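Local coordinates for uncharacterized protein (Legionella longbeachae NSW150, PDB 4JZA) that probably removes the 3-phosphate from phosphatidylinositol 3-phosphate, as a phosphoinositide phosphatase, at residues R194-N206 and D278-G290. Numbering follows the deposited sequence.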
loop_
_atom_site.group_PDB
_atom_site.type_symbol
_atom_site.label_atom_id
_atom_site.label_comp_id
_atom_site.label_asym_id
_atom_site.label_seq_id
_atom_site.Cartn_x
_atom_site.Cartn_y
_atom_site.Cartn_z
ATOM N N ARG A 194 13.882 -5.390 -17.090
ATOM C CA ARG A 194 14.135 -5.131 -15.696
ATOM C C ARG A 194 15.597 -5.158 -15.365
ATOM O O ARG A 194 16.042 -4.346 -14.586
ATOM C CB ARG A 194 13.436 -6.148 -14.834
ATOM C CG ARG A 194 11.937 -5.972 -14.809
ATOM C CD ARG A 194 11.325 -6.847 -13.738
ATOM N NE ARG A 194 9.881 -6.984 -13.936
ATOM C CZ ARG A 194 8.982 -6.017 -13.692
ATOM N NH1 ARG A 194 9.361 -4.820 -13.264
ATOM N NH2 ARG A 194 7.697 -6.253 -13.878
ATOM N N ASP A 195 16.345 -6.083 -15.967
ATOM C CA ASP A 195 17.779 -6.224 -15.686
ATOM C C ASP A 195 18.678 -5.108 -16.271
ATOM O O ASP A 195 19.827 -5.032 -15.917
ATOM C CB ASP A 195 18.254 -7.594 -16.130
ATOM C CG ASP A 195 17.563 -8.745 -15.357
ATOM O OD1 ASP A 195 16.881 -8.503 -14.325
ATOM O OD2 ASP A 195 17.712 -9.901 -15.793
ATOM N N LEU A 196 18.158 -4.208 -17.093
ATOM C CA LEU A 196 18.996 -3.191 -17.709
ATOM C C LEU A 196 19.510 -2.142 -16.760
ATOM O O LEU A 196 18.861 -1.829 -15.771
ATOM C CB LEU A 196 18.226 -2.480 -18.833
ATOM C CG LEU A 196 17.698 -3.352 -19.985
ATOM C CD1 LEU A 196 17.062 -2.479 -21.052
ATOM C CD2 LEU A 196 18.828 -4.153 -20.598
ATOM N N GLU A 197 20.662 -1.568 -17.105
ATOM C CA GLU A 197 21.139 -0.350 -16.466
ATOM C C GLU A 197 20.362 0.890 -16.921
ATOM O O GLU A 197 19.752 0.901 -17.983
ATOM C CB GLU A 197 22.612 -0.154 -16.774
ATOM C CG GLU A 197 23.545 -1.143 -16.091
ATOM C CD GLU A 197 25.013 -0.794 -16.303
ATOM O OE1 GLU A 197 25.420 0.372 -16.034
ATOM O OE2 GLU A 197 25.765 -1.679 -16.764
ATOM N N GLU A 198 20.417 1.961 -16.145
ATOM C CA GLU A 198 19.528 3.088 -16.395
ATOM C C GLU A 198 19.652 3.574 -17.828
ATOM O O GLU A 198 18.637 3.831 -18.453
ATOM C CB GLU A 198 19.715 4.256 -15.381
ATOM C CG GLU A 198 18.650 5.372 -15.489
ATOM C CD GLU A 198 18.813 6.560 -14.493
ATOM O OE1 GLU A 198 18.245 7.673 -14.754
ATOM O OE2 GLU A 198 19.497 6.400 -13.452
ATOM N N TYR A 199 20.862 3.727 -18.361
ATOM C CA TYR A 199 20.999 4.334 -19.719
ATOM C C TYR A 199 20.412 3.420 -20.799
ATOM O O TYR A 199 19.886 3.867 -21.821
ATOM C CB TYR A 199 22.457 4.744 -20.050
ATOM C CG TYR A 199 23.357 3.585 -20.323
ATOM C CD1 TYR A 199 23.822 2.817 -19.289
ATOM C CD2 TYR A 199 23.736 3.233 -21.635
ATOM C CE1 TYR A 199 24.647 1.720 -19.514
ATOM C CE2 TYR A 199 24.574 2.145 -21.866
ATOM C CZ TYR A 199 25.036 1.389 -20.782
ATOM O OH TYR A 199 25.858 0.279 -20.881
ATOM N N GLN A 200 20.480 2.131 -20.553
ATOM C CA GLN A 200 20.007 1.184 -21.538
ATOM C C GLN A 200 18.498 1.169 -21.489
ATOM O O GLN A 200 17.851 1.090 -22.521
ATOM C CB GLN A 200 20.582 -0.216 -21.280
ATOM C CG GLN A 200 22.108 -0.322 -21.373
ATOM C CD GLN A 200 22.611 -1.716 -21.001
ATOM O OE1 GLN A 200 22.533 -2.633 -21.783
ATOM N NE2 GLN A 200 23.093 -1.871 -19.807
ATOM N N HIS A 201 17.944 1.250 -20.279
ATOM C CA HIS A 201 16.492 1.384 -20.079
ATOM C C HIS A 201 15.979 2.610 -20.827
ATOM O O HIS A 201 14.915 2.536 -21.471
ATOM C CB HIS A 201 16.145 1.514 -18.582
ATOM C CG HIS A 201 14.751 1.073 -18.219
ATOM N ND1 HIS A 201 14.376 -0.252 -18.161
ATOM C CD2 HIS A 201 13.655 1.777 -17.856
ATOM C CE1 HIS A 201 13.115 -0.348 -17.774
ATOM N NE2 HIS A 201 12.651 0.871 -17.600
ATOM N N ALA A 202 16.714 3.719 -20.770
ATOM C CA ALA A 202 16.273 4.878 -21.500
ATOM C C ALA A 202 16.296 4.614 -23.016
ATOM O O ALA A 202 15.381 5.070 -23.754
ATOM C CB ALA A 202 17.109 6.090 -21.169
ATOM N N TYR A 203 17.320 3.886 -23.482
ATOM C CA TYR A 203 17.461 3.610 -24.920
ATOM C C TYR A 203 16.199 2.945 -25.451
ATOM O O TYR A 203 15.543 3.477 -26.318
ATOM C CB TYR A 203 18.697 2.748 -25.230
ATOM C CG TYR A 203 18.944 2.534 -26.712
ATOM C CD1 TYR A 203 19.563 3.510 -27.458
ATOM C CD2 TYR A 203 18.580 1.392 -27.351
ATOM C CE1 TYR A 203 19.813 3.367 -28.798
ATOM C CE2 TYR A 203 18.808 1.238 -28.710
ATOM C CZ TYR A 203 19.439 2.230 -29.432
ATOM O OH TYR A 203 19.688 2.150 -30.797
ATOM N N PHE A 204 15.835 1.811 -24.889
ATOM C CA PHE A 204 14.728 1.035 -25.422
ATOM C C PHE A 204 13.384 1.687 -25.142
ATOM O O PHE A 204 12.474 1.611 -25.955
ATOM C CB PHE A 204 14.745 -0.395 -24.853
ATOM C CG PHE A 204 15.859 -1.258 -25.382
ATOM C CD1 PHE A 204 15.820 -1.752 -26.676
ATOM C CD2 PHE A 204 16.944 -1.593 -24.585
ATOM C CE1 PHE A 204 16.857 -2.550 -27.162
ATOM C CE2 PHE A 204 17.973 -2.399 -25.057
ATOM C CZ PHE A 204 17.932 -2.874 -26.344
ATOM N N CYS A 205 13.231 2.325 -23.993
ATOM C CA CYS A 205 11.914 2.913 -23.659
ATOM C C CYS A 205 11.640 4.176 -24.457
ATOM O O CYS A 205 10.500 4.564 -24.590
ATOM C CB CYS A 205 11.738 3.168 -22.140
ATOM S SG CYS A 205 11.649 1.635 -21.172
ATOM N N ASN A 206 12.670 4.801 -25.016
ATOM C CA ASN A 206 12.462 6.004 -25.844
ATOM C C ASN A 206 12.659 5.795 -27.330
ATOM O O ASN A 206 12.492 6.727 -28.117
ATOM C CB ASN A 206 13.355 7.115 -25.354
ATOM C CG ASN A 206 12.959 7.565 -23.971
ATOM O OD1 ASN A 206 11.972 8.257 -23.818
ATOM N ND2 ASN A 206 13.695 7.128 -22.961
ATOM N N ASP A 278 32.483 6.529 -22.421
ATOM C CA ASP A 278 32.953 5.733 -23.593
ATOM C C ASP A 278 33.054 4.243 -23.320
ATOM O O ASP A 278 32.933 3.448 -24.233
ATOM C CB ASP A 278 34.299 6.248 -24.159
ATOM C CG ASP A 278 34.113 7.259 -25.299
ATOM O OD1 ASP A 278 33.332 6.985 -26.241
ATOM O OD2 ASP A 278 34.740 8.341 -25.252
ATOM N N LYS A 279 33.262 3.872 -22.066
ATOM C CA LYS A 279 33.327 2.463 -21.689
ATOM C C LYS A 279 31.956 1.833 -21.816
ATOM O O LYS A 279 31.787 0.758 -22.383
ATOM C CB LYS A 279 33.802 2.337 -20.249
ATOM C CG LYS A 279 33.923 0.909 -19.774
ATOM C CD LYS A 279 34.212 0.857 -18.286
ATOM C CE LYS A 279 34.814 -0.490 -17.919
ATOM N NZ LYS A 279 34.615 -0.817 -16.479
ATOM N N LYS A 280 30.969 2.546 -21.284
ATOM C CA LYS A 280 29.591 2.074 -21.270
ATOM C C LYS A 280 29.045 1.926 -22.678
ATOM O O LYS A 280 28.303 1.000 -22.969
ATOM C CB LYS A 280 28.716 3.023 -20.446
ATOM C CG LYS A 280 28.775 2.708 -18.965
ATOM C CD LYS A 280 28.169 3.816 -18.126
ATOM C CE LYS A 280 28.147 3.396 -16.670
ATOM N NZ LYS A 280 27.680 4.528 -15.828
ATOM N N LEU A 281 29.400 2.859 -23.546
ATOM C CA LEU A 281 29.026 2.754 -24.940
ATOM C C LEU A 281 29.502 1.432 -25.554
ATOM O O LEU A 281 28.692 0.726 -26.152
ATOM C CB LEU A 281 29.541 3.967 -25.743
ATOM C CG LEU A 281 28.861 5.289 -25.420
ATOM C CD1 LEU A 281 29.476 6.398 -26.264
ATOM C CD2 LEU A 281 27.360 5.203 -25.677
ATOM N N THR A 282 30.791 1.092 -25.427
ATOM C CA THR A 282 31.294 -0.106 -26.129
ATOM C C THR A 282 30.792 -1.378 -25.425
ATOM O O THR A 282 30.734 -2.451 -26.002
ATOM C CB THR A 282 32.838 -0.098 -26.415
ATOM O OG1 THR A 282 33.563 0.093 -25.195
ATOM C CG2 THR A 282 33.239 1.007 -27.529
ATOM N N GLN A 283 30.358 -1.212 -24.192
ATOM C CA GLN A 283 29.698 -2.272 -23.442
ATOM C C GLN A 283 28.228 -2.520 -23.844
ATOM O O GLN A 283 27.723 -3.632 -23.692
ATOM C CB GLN A 283 29.773 -1.864 -21.992
ATOM C CG GLN A 283 29.122 -2.780 -20.986
ATOM C CD GLN A 283 29.077 -2.086 -19.648
ATOM O OE1 GLN A 283 28.011 -1.626 -19.207
ATOM N NE2 GLN A 283 30.264 -1.892 -19.043
ATOM N N PHE A 284 27.547 -1.489 -24.353
ATOM C CA PHE A 284 26.190 -1.629 -24.905
ATOM C C PHE A 284 26.224 -2.271 -26.305
ATOM O O PHE A 284 25.441 -3.188 -26.574
ATOM C CB PHE A 284 25.437 -0.272 -24.916
ATOM C CG PHE A 284 23.943 -0.385 -25.172
ATOM C CD1 PHE A 284 23.180 -1.416 -24.607
ATOM C CD2 PHE A 284 23.293 0.560 -25.946
ATOM C CE1 PHE A 284 21.820 -1.524 -24.833
ATOM C CE2 PHE A 284 21.921 0.462 -26.170
ATOM C CZ PHE A 284 21.183 -0.584 -25.617
ATOM N N LYS A 285 27.154 -1.822 -27.167
ATOM C CA LYS A 285 27.432 -2.457 -28.489
ATOM C C LYS A 285 27.582 -3.953 -28.321
ATOM O O LYS A 285 26.992 -4.731 -29.069
ATOM C CB LYS A 285 28.722 -1.890 -29.137
ATOM C CG LYS A 285 29.033 -2.337 -30.573
ATOM C CD LYS A 285 30.549 -2.408 -30.806
ATOM C CE LYS A 285 31.009 -2.364 -32.279
ATOM N NZ LYS A 285 30.208 -1.480 -33.174
ATOM N N LYS A 286 28.367 -4.331 -27.316
ATOM C CA LYS A 286 28.626 -5.722 -27.009
ATOM C C LYS A 286 27.367 -6.402 -26.487
ATOM O O LYS A 286 27.093 -7.538 -26.842
ATOM C CB LYS A 286 29.759 -5.837 -25.992
ATOM C CG LYS A 286 30.686 -7.024 -26.201
ATOM C CD LYS A 286 30.328 -8.233 -25.330
ATOM C CE LYS A 286 30.683 -8.034 -23.857
ATOM N NZ LYS A 286 32.153 -7.995 -23.609
ATOM N N PHE A 287 26.591 -5.707 -25.664
ATOM C CA PHE A 287 25.351 -6.285 -25.148
ATOM C C PHE A 287 24.388 -6.665 -26.275
ATOM O O PHE A 287 23.833 -7.767 -26.298
ATOM C CB PHE A 287 24.660 -5.288 -24.227
ATOM C CG PHE A 287 23.292 -5.727 -23.747
ATOM C CD1 PHE A 287 23.172 -6.651 -22.744
ATOM C CD2 PHE A 287 22.118 -5.186 -24.303
ATOM C CE1 PHE A 287 21.916 -7.038 -22.295
ATOM C CE2 PHE A 287 20.865 -5.573 -23.868
ATOM C CZ PHE A 287 20.760 -6.492 -22.851
ATOM N N LEU A 288 24.221 -5.745 -27.224
ATOM C CA LEU A 288 23.202 -5.875 -28.258
ATOM C C LEU A 288 23.380 -7.101 -29.095
ATOM O O LEU A 288 22.422 -7.723 -29.484
ATOM C CB LEU A 288 23.206 -4.643 -29.166
ATOM C CG LEU A 288 22.655 -3.368 -28.545
ATOM C CD1 LEU A 288 22.818 -2.166 -29.500
ATOM C CD2 LEU A 288 21.206 -3.560 -28.137
ATOM N N THR A 289 24.616 -7.414 -29.442
ATOM C CA THR A 289 24.908 -8.570 -30.314
ATOM C C THR A 289 25.279 -9.750 -29.486
ATOM O O THR A 289 25.695 -10.728 -30.011
ATOM C CB THR A 289 26.088 -8.282 -31.267
ATOM O OG1 THR A 289 27.144 -7.671 -30.514
ATOM C CG2 THR A 289 25.664 -7.331 -32.413
ATOM N N GLY A 290 25.167 -9.637 -28.176
ATOM C CA GLY A 290 25.490 -10.730 -27.272
ATOM C C GLY A 290 24.336 -11.700 -27.131
ATOM O O GLY A 290 23.457 -11.770 -27.977
#
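Q200 and F284 mark where the two helices draw together: their CA atoms lie 7.6 Å apart, and the axes of 198-206 and 278-288 stay 11.5 Å apart at closest, crossing at -56°. That wide spacing is filled mainly by rings. F284, its CG anti to the backbone N (chi1 -167°), reaches across as a knob among Y199, Q200, Y203 and F204. Its far edge meets the face of Y203, F284 CE2 lying 3.7 Å from Y203 CD2 with the planes at 78°. Y199 in turn presents an edge to the face of F284, while F204 meets it obliquely. The Q200 chain runs alongside F284 in the opposite sense, and Q200 OE1 also lies over one face of F287. Toward the C-terminal end of 278-288, L196 CD2 touches F287 CZ at 3.8 Å and F204 CZ reaches L288 CD2 at the same distance. E197 OE1 comes within 4.7 Å of K280 NZ, which may add a mild attraction. F221 of helix 214-234 pairs edge-to-face with F284, and the Y203 hydroxyl is hydrogen-bonded to D220. Segment 194-206 lies in the insertion domain, and the mostly helical, strand-free chain between the segments returns to it, so the two helices are held mainly by interlocked aromatic rings.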